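Local coordinates for protein Adhesin/hemolysin (PDB 4G6V) that probably acts as the tRNA-cleaving toxin of a contact-dependent growth inhibition system, by which bacteria inhibit closely related neighbours, and is blocked by its immunity protein CdiI, at residues 67-72 with 101-106. Sequence-based numbering, arbitrary orientation.
Sequences NQSAVT and FDNYAP
A single buried hydrogen bond between Ser-69 and Asn-103 joins helix 57-74 to strand 99-104, near the middle of the toxin domain. The hydroxyl OG of Ser-69 donates to the amide oxygen OD1 of Asn-103 over 3.1 Å. It approaches OD1 from above the carbonyl plane, 41° out of it, rather than along a lone pair. With CG anti to the backbone N (chi1 -173°), the Asn-103 side chain extends from the strand toward the helix. The backbones stay well apart, the CA atoms of Ser-69 and Asn-103 being 7.5 Å from each other, and the side chains bridge this interval. OG of Ser-69 also accepts a weak hydrogen bond from Asn-133 ND2 and lies in weak hydrogen-bonding range of Arg-65 O, which would compete for its proton. The Asn-103 side chain lies close to the probable active-site residues Glu-66 and Asp-93, and its backbone N is bonded to OD2 of Asp-93; Asp-102, another probable active-site residue, precedes Asn-103 on the same strand. Helix 57-74 packs on the mixed sheet at this point, where Ser-69 and Asn-103 both touch Tyr-94 and Val-131 of the flanking strands 94-96 and 129-133, while Tyr-104 packs against helix 111-123.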
# COMPACT_ATOMS: atom_id res chain seq x y z
N ASN A 67 4.89 -5.63 -11.98
CA ASN A 67 5.10 -5.92 -13.39
C ASN A 67 4.79 -7.38 -13.69
O ASN A 67 4.24 -7.70 -14.74
CB ASN A 67 6.50 -5.51 -13.83
CG ASN A 67 6.60 -4.01 -14.13
OD1 ASN A 67 5.59 -3.31 -14.23
ND2 ASN A 67 7.83 -3.52 -14.26
N GLN A 68 5.12 -8.25 -12.74
CA GLN A 68 4.86 -9.67 -12.90
C GLN A 68 3.38 -10.07 -12.85
O GLN A 68 2.95 -10.95 -13.58
CB GLN A 68 5.66 -10.49 -11.90
CG GLN A 68 7.15 -10.47 -12.18
CD GLN A 68 7.94 -11.22 -11.12
OE1 GLN A 68 7.64 -11.14 -9.91
NE2 GLN A 68 8.95 -11.95 -11.56
N SER A 69 2.61 -9.43 -11.97
CA SER A 69 1.17 -9.71 -11.89
C SER A 69 0.45 -9.36 -13.18
O SER A 69 -0.49 -10.04 -13.57
CB SER A 69 0.53 -8.98 -10.71
OG SER A 69 0.75 -9.70 -9.52
N ALA A 70 0.91 -8.29 -13.84
CA ALA A 70 0.35 -7.86 -15.11
C ALA A 70 0.52 -8.95 -16.18
O ALA A 70 -0.43 -9.31 -16.87
CB ALA A 70 0.99 -6.55 -15.57
N VAL A 71 1.73 -9.46 -16.30
CA VAL A 71 2.01 -10.46 -17.32
C VAL A 71 1.23 -11.74 -17.03
O VAL A 71 0.68 -12.35 -17.95
CB VAL A 71 3.54 -10.73 -17.40
CG1 VAL A 71 3.87 -12.11 -18.04
CG2 VAL A 71 4.22 -9.59 -18.15
N THR A 72 1.17 -12.12 -15.76
CA THR A 72 0.53 -13.37 -15.36
C THR A 72 -0.95 -13.34 -15.70
O THR A 72 -1.51 -14.34 -16.11
CB THR A 72 0.71 -13.66 -13.85
OG1 THR A 72 2.06 -14.08 -13.60
CG2 THR A 72 -0.24 -14.75 -13.36
N PHE A 101 -7.42 -1.29 -10.86
CA PHE A 101 -6.89 -2.30 -9.94
C PHE A 101 -5.54 -1.86 -9.38
O PHE A 101 -4.79 -1.11 -10.02
CB PHE A 101 -6.69 -3.62 -10.68
CG PHE A 101 -7.72 -4.67 -10.39
CD1 PHE A 101 -8.81 -4.83 -11.23
CD2 PHE A 101 -7.59 -5.53 -9.30
CE1 PHE A 101 -9.76 -5.82 -10.97
CE2 PHE A 101 -8.54 -6.52 -9.04
CZ PHE A 101 -9.62 -6.67 -9.88
N ASP A 102 -5.21 -2.33 -8.18
CA ASP A 102 -3.90 -2.09 -7.59
C ASP A 102 -3.25 -3.41 -7.17
O ASP A 102 -3.95 -4.35 -6.75
CB ASP A 102 -3.97 -1.11 -6.42
CG ASP A 102 -3.89 0.35 -6.86
OD1 ASP A 102 -3.73 0.61 -8.07
OD2 ASP A 102 -3.99 1.24 -5.99
N ASN A 103 -1.92 -3.49 -7.29
CA ASN A 103 -1.16 -4.68 -6.87
C ASN A 103 -0.72 -4.55 -5.42
O ASN A 103 -0.30 -3.49 -4.99
CB ASN A 103 0.07 -4.92 -7.76
CG ASN A 103 0.79 -6.25 -7.44
OD1 ASN A 103 0.22 -7.32 -7.63
ND2 ASN A 103 2.04 -6.17 -6.94
N TYR A 104 -0.82 -5.65 -4.69
CA TYR A 104 -0.34 -5.73 -3.31
C TYR A 104 0.36 -7.07 -3.11
O TYR A 104 -0.25 -8.14 -3.26
CB TYR A 104 -1.49 -5.51 -2.32
CG TYR A 104 -1.23 -5.95 -0.90
CD1 TYR A 104 -0.06 -5.61 -0.24
CD2 TYR A 104 -2.18 -6.68 -0.21
CE1 TYR A 104 0.17 -6.02 1.07
CE2 TYR A 104 -1.98 -7.08 1.11
CZ TYR A 104 -0.81 -6.76 1.75
OH TYR A 104 -0.63 -7.16 3.07
N ALA A 105 1.65 -7.01 -2.80
CA ALA A 105 2.46 -8.21 -2.80
C ALA A 105 3.03 -8.46 -1.41
O ALA A 105 4.20 -8.23 -1.17
CB ALA A 105 3.56 -8.11 -3.84
N PRO A 106 2.18 -8.96 -0.50
CA PRO A 106 2.54 -9.15 0.90
C PRO A 106 3.75 -10.07 1.04
O PRO A 106 3.82 -11.09 0.36
CB PRO A 106 1.30 -9.83 1.49
CG PRO A 106 0.65 -10.50 0.33
CD PRO A 106 0.86 -9.53 -0.81